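Side-chain contacts in protein of unknown function with cystatin-like fold (Xanthomonas campestris pv. campestris, PDB 3G8Z), which is of unknown function but, as a SnoaL-like protein with a cystatin-like fold, may hold a small molecule in a pocket between its curved sheet and helices: residues I23-S28 / G127-V132; K27-A32 / G42-P47. All coordinates share one frame; numbering follows the deposited sequence. Where two conformers were deposited one is given.

Contact 1 (I23-S28 / G127-V132); sequences IDIAKS and GKIVEV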
loop_
_atom_site.group_PDB
_atom_site.type_symbol
_atom_site.label_atom_id
_atom_site.label_comp_id
_atom_site.label_asym_id
_atom_site.label_seq_id
_atom_site.Cartn_x
_atom_site.Cartn_y
_atom_site.Cartn_z
ATOM N N ILE A 23 -12.989 1.960 -5.195
ATOM C CA ILE A 23 -12.616 3.198 -4.514
ATOM C C ILE A 23 -13.825 3.789 -3.776
ATOM O O ILE A 23 -13.671 4.288 -2.667
ATOM C CB ILE A 23 -11.986 4.228 -5.457
ATOM C CG1 ILE A 23 -10.579 3.737 -5.878
ATOM C CG2 ILE A 23 -11.895 5.575 -4.747
ATOM C CD1 ILE A 23 -9.705 4.797 -6.539
ATOM N N ASP A 24 -15.011 3.685 -4.366
ATOM C CA ASP A 24 -16.236 4.092 -3.694
ATOM C C ASP A 24 -16.399 3.320 -2.382
ATOM O O ASP A 24 -16.700 3.904 -1.340
ATOM C CB ASP A 24 -17.455 3.833 -4.580
ATOM C CG ASP A 24 -17.513 4.757 -5.772
ATOM O OD1 ASP A 24 -17.123 5.927 -5.615
ATOM O OD2 ASP A 24 -17.940 4.302 -6.861
ATOM N N ILE A 25 -16.185 2.011 -2.434
ATOM C CA ILE A 25 -16.286 1.192 -1.230
ATOM C C ILE A 25 -15.236 1.592 -0.193
ATOM O O ILE A 25 -15.541 1.685 0.998
ATOM C CB ILE A 25 -16.215 -0.317 -1.562
ATOM C CG1 ILE A 25 -17.459 -0.707 -2.371
ATOM C CG2 ILE A 25 -16.137 -1.145 -0.277
ATOM C CD1 ILE A 25 -17.203 -1.809 -3.386
ATOM N N ALA A 26 -14.004 1.857 -0.646
ATOM C CA ALA A 26 -12.931 2.264 0.253
ATOM C C ALA A 26 -13.254 3.600 0.912
ATOM O O ALA A 26 -12.973 3.803 2.108
ATOM C CB ALA A 26 -11.605 2.339 -0.499
ATOM N N LYS A 27 -13.840 4.517 0.144
ATOM C CA LYS A 27 -14.202 5.830 0.679
ATOM C C LYS A 27 -15.299 5.691 1.714
ATOM O O LYS A 27 -15.305 6.404 2.711
ATOM C CB LYS A 27 -14.644 6.775 -0.444
ATOM C CG LYS A 27 -13.459 7.259 -1.272
ATOM C CD LYS A 27 -13.874 8.207 -2.387
ATOM C CE LYS A 27 -12.665 8.843 -3.040
ATOM N NZ LYS A 27 -13.090 9.538 -4.302
ATOM N N SER A 28 -16.228 4.771 1.478
ATOM C CA SER A 28 -17.323 4.548 2.425
ATOM C C SER A 28 -16.774 4.008 3.737
ATOM O O SER A 28 -17.210 4.395 4.830
ATOM C CB SER A 28 -18.352 3.580 1.816
ATOM O OG SER A 28 -19.303 3.188 2.780
ATOM N N GLY A 127 -18.502 -6.101 -3.463
ATOM C CA GLY A 127 -19.087 -5.005 -2.702
ATOM C C GLY A 127 -18.653 -4.985 -1.253
ATOM O O GLY A 127 -19.115 -4.157 -0.477
ATOM N N LYS A 128 -17.751 -5.889 -0.894
ATOM C CA LYS A 128 -17.323 -6.017 0.483
ATOM C C LYS A 128 -15.806 -6.069 0.629
ATOM O O LYS A 128 -15.079 -6.560 -0.248
ATOM C CB LYS A 128 -17.960 -7.254 1.117
ATOM C CG LYS A 128 -19.489 -7.167 1.187
ATOM C CD LYS A 128 -20.052 -7.785 2.428
ATOM C CE LYS A 128 -21.579 -7.761 2.411
ATOM N NZ LYS A 128 -22.125 -6.407 2.703
ATOM N N ILE A 129 -15.338 -5.532 1.740
ATOM C CA ILE A 129 -13.933 -5.619 2.116
ATOM C C ILE A 129 -13.627 -7.005 2.704
ATOM O O ILE A 129 -14.100 -7.361 3.803
ATOM C CB ILE A 129 -13.592 -4.542 3.144
ATOM C CG1 ILE A 129 -13.751 -3.164 2.495
ATOM C CG2 ILE A 129 -12.198 -4.724 3.659
ATOM C CD1 ILE A 129 -13.933 -2.060 3.502
ATOM N N VAL A 130 -12.832 -7.774 1.969
ATOM C CA VAL A 130 -12.555 -9.170 2.319
ATOM C C VAL A 130 -11.194 -9.320 2.988
ATOM O O VAL A 130 -10.942 -10.292 3.709
ATOM C CB VAL A 130 -12.683 -10.135 1.095
ATOM C CG1 VAL A 130 -14.130 -10.203 0.616
ATOM C CG2 VAL A 130 -11.766 -9.753 -0.059
ATOM N N GLU A 131 -10.326 -8.336 2.805
ATOM C CA GLU A 131 -9.021 -8.396 3.422
ATOM C C GLU A 131 -8.514 -7.008 3.711
ATOM O O GLU A 131 -8.716 -6.089 2.922
ATOM C CB GLU A 131 -8.043 -9.145 2.521
ATOM C CG GLU A 131 -6.749 -9.533 3.212
ATOM C CD GLU A 131 -5.869 -10.484 2.406
ATOM O OE1 GLU A 131 -6.196 -10.816 1.235
ATOM O OE2 GLU A 131 -4.811 -10.880 2.953
ATOM N N VAL A 132 -7.831 -6.867 4.840
ATOM C CA VAL A 132 -7.303 -5.588 5.284
ATOM C C VAL A 132 -5.847 -5.810 5.700
ATOM O O VAL A 132 -5.556 -6.766 6.442
ATOM C CB VAL A 132 -8.119 -5.045 6.476
ATOM C CG1 VAL A 132 -7.464 -3.811 7.082
ATOM C CG2 VAL A 132 -9.593 -4.733 6.047
#
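K27 N donates to I23 O at 2.8 Å in the helix turn that carries I25, the residue that packs on G127 and I129. The join itself is apolar and belongs to the cystatin-like fold, in which helix 22-35 lies against the strongly curved sheet, here at the start of strand 128-136. I25 does the work for the helix, and its two branches divide the targets. I25 CG2 stands anti to the backbone N and meets I129 CG1 at 4.2 Å; CG1, set beside the backbone N (chi1 -66°), sends CD1 to the turn that leads from strand 112-125 into the next strand. The two isoleucine side chains pass alongside with their branches running in opposite senses, and both also touch I124 on strand 112-125, so they share one apolar patch. Beyond I129, V130 and E131 both face R123 in a classic beta bulge, while the E131 carboxylate is held by a salt bridge to R123 NE and a hydrogen bond between E131 OE2 and H52 NE2. At the other end G127, with a positive phi of 85°, presents main chain rather than a side chain: I25 CD1 rests 3.8 Å from G127 CA.

Contact 2 (K27-A32 / G42-P47); sequences KSYITA and GSIISP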
loop_
_atom_site.group_PDB
_atom_site.type_symbol
_atom_site.label_atom_id
_atom_site.label_comp_id
_atom_site.label_asym_id
_atom_site.label_seq_id
_atom_site.Cartn_x
_atom_site.Cartn_y
_atom_site.Cartn_z
ATOM N N LYS A 27 -13.840 4.517 0.144
ATOM C CA LYS A 27 -14.202 5.830 0.679
ATOM C C LYS A 27 -15.299 5.691 1.714
ATOM O O LYS A 27 -15.305 6.404 2.711
ATOM C CB LYS A 27 -14.644 6.775 -0.444
ATOM C CG LYS A 27 -13.459 7.259 -1.272
ATOM C CD LYS A 27 -13.874 8.207 -2.387
ATOM C CE LYS A 27 -12.665 8.843 -3.040
ATOM N NZ LYS A 27 -13.090 9.538 -4.302
ATOM N N SER A 28 -16.228 4.771 1.478
ATOM C CA SER A 28 -17.323 4.548 2.425
ATOM C C SER A 28 -16.774 4.008 3.737
ATOM O O SER A 28 -17.210 4.395 4.830
ATOM C CB SER A 28 -18.352 3.580 1.816
ATOM O OG SER A 28 -19.303 3.188 2.780
ATOM N N TYR A 29 -15.810 3.100 3.609
ATOM C CA TYR A 29 -15.123 2.501 4.742
ATOM C C TYR A 29 -14.404 3.554 5.596
ATOM O O TYR A 29 -14.563 3.579 6.826
ATOM C CB TYR A 29 -14.134 1.434 4.227
ATOM C CG TYR A 29 -13.192 0.897 5.288
ATOM C CD1 TYR A 29 -13.609 -0.099 6.160
ATOM C CD2 TYR A 29 -11.903 1.391 5.415
ATOM C CE1 TYR A 29 -12.762 -0.594 7.129
ATOM C CE2 TYR A 29 -11.048 0.908 6.385
ATOM C CZ TYR A 29 -11.495 -0.091 7.232
ATOM O OH TYR A 29 -10.668 -0.576 8.214
ATOM N N ILE A 30 -13.600 4.405 4.951
ATOM C CA ILE A 30 -12.882 5.465 5.654
ATOM C C ILE A 30 -13.842 6.482 6.274
ATOM O O ILE A 30 -13.679 6.860 7.431
ATOM C CB ILE A 30 -11.873 6.188 4.744
ATOM C CG1 ILE A 30 -10.787 5.212 4.260
ATOM C CG2 ILE A 30 -11.235 7.394 5.473
ATOM C CD1 ILE A 30 -9.824 4.742 5.358
ATOM N N THR A 31 -14.855 6.915 5.543
ATOM C CA THR A 31 -15.820 7.838 6.119
ATOM C C THR A 31 -16.475 7.236 7.375
ATOM O O THR A 31 -16.699 7.927 8.379
ATOM C CB THR A 31 -16.880 8.188 5.099
ATOM O OG1 THR A 31 -16.254 8.905 4.034
ATOM C CG2 THR A 31 -18.016 9.017 5.718
ATOM N N ALA A 32 -16.763 5.945 7.327
ATOM C CA ALA A 32 -17.461 5.299 8.437
ATOM C C ALA A 32 -16.555 5.194 9.668
ATOM O O ALA A 32 -16.985 5.451 10.805
ATOM C CB ALA A 32 -18.007 3.936 8.005
ATOM N N GLY A 42 -20.014 -2.637 9.957
ATOM C CA GLY A 42 -20.497 -3.997 10.200
ATOM C C GLY A 42 -21.102 -4.636 8.979
ATOM O O GLY A 42 -21.279 -5.852 8.928
ATOM N N SER A 43 -21.434 -3.807 7.996
ATOM C CA SER A 43 -22.121 -4.248 6.801
ATOM C C SER A 43 -21.203 -4.357 5.604
ATOM O O SER A 43 -21.362 -5.257 4.796
ATOM C CB SER A 43 -23.225 -3.259 6.433
ATOM O OG SER A 43 -23.982 -2.880 7.569
ATOM N N ILE A 44 -20.272 -3.420 5.455
ATOM C CA ILE A 44 -19.426 -3.415 4.266
ATOM C C ILE A 44 -18.136 -4.217 4.449
ATOM O O ILE A 44 -17.439 -4.463 3.474
ATOM C CB ILE A 44 -19.064 -1.995 3.776
ATOM C CG1 ILE A 44 -18.184 -1.282 4.786
ATOM C CG2 ILE A 44 -20.319 -1.177 3.459
ATOM C CD1 ILE A 44 -17.531 -0.057 4.199
ATOM N N ILE A 45 -17.818 -4.614 5.679
ATOM C CA ILE A 45 -16.687 -5.509 5.906
ATOM C C ILE A 45 -17.207 -6.951 5.851
ATOM O O ILE A 45 -18.192 -7.281 6.517
ATOM C CB ILE A 45 -16.013 -5.302 7.258
ATOM C CG1 ILE A 45 -15.435 -3.890 7.394
ATOM C CG2 ILE A 45 -14.899 -6.369 7.449
ATOM C CD1 ILE A 45 -14.965 -3.554 8.816
ATOM N N SER A 46 -16.544 -7.802 5.076
ATOM C CA SER A 46 -16.948 -9.200 4.967
ATOM C C SER A 46 -17.003 -9.847 6.336
ATOM O O SER A 46 -16.111 -9.617 7.158
ATOM C CB SER A 46 -15.967 -9.976 4.085
ATOM O OG SER A 46 -16.234 -11.366 4.127
ATOM N N PRO A 47 -18.028 -10.690 6.581
ATOM C CA PRO A 47 -18.049 -11.511 7.779
ATOM C C PRO A 47 -16.816 -12.401 7.909
ATOM O O PRO A 47 -16.421 -12.748 9.024
ATOM C CB PRO A 47 -19.296 -12.376 7.588
ATOM C CG PRO A 47 -20.121 -11.639 6.642
ATOM C CD PRO A 47 -19.208 -10.939 5.735
#
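Y29 meets I44 and I45 in succession, where helix 22-35 packs against the end of helix 38-44 and the start of strand 45-46. These are the two N-terminal helices of the cystatin-like fold, consecutive in the chain and joined by a short turn. The apolar contacts come first. I44 CG1 lies between its own backbone N and carbonyl carbon (chi1 66°), and the chain then runs on extended, which carries CD1 across to the helix. There I44 CD1 sits 3.7 Å from Y29 CB, close to the Y29 backbone, and it also comes within 4.0 Å of S28 OG, a van der Waals contact. I44 was modelled in two conformers, so these distances describe one of them. I45, the first residue to leave helical geometry, brings its CD1 to 4.1 Å from Y29 CE1. Both isoleucine methyls lie at the edge of the tyrosine ring, near its plane, not over its faces. L41, I129 and L122 also touch the Y29 side chain, burying it between helix 38-44 and the sheet.

No hydrogen bond crosses between the segments; the polar bonds go to other partners. Y29 OH hydrogen-bonds O2 of a bound glycerol, probably from the crystallisation liquor, though its place beside a buried tyrosine, with D120 also touching that side chain, is consistent with the pocket expected inside a SnoaL-like fold. On the exposed flank of the helix, K27 O accepts twice from T31. T31 N donates the usual helical bond to K27 O at 2.9 Å, and T31 OG1 reaches K27 O from the opposite face of the carbonyl plane, tilted 32° from it, at 3.0 Å.

Both contacts use helix 22-35, their segments sharing K27 and S28, and their centres lie only about 6 Å apart. Contact 1 is the more buried and ties the helix to a sheet strand far along the chain; contact 2 ties it to its sequence neighbour and is only partly buried. Across each interface the chemistry is apolar, isoleucine on isoleucine or backbone in 23-28/127-132, isoleucines on the backbone, CB and ring edge of a tyrosine in 27-32/42-47. A probable hydrogen bond, between I129 O and S46 N at 2.8 Å, links the partner segments. I129 CD1 also packs on Y29 CD1, so the two contacts join through this pair.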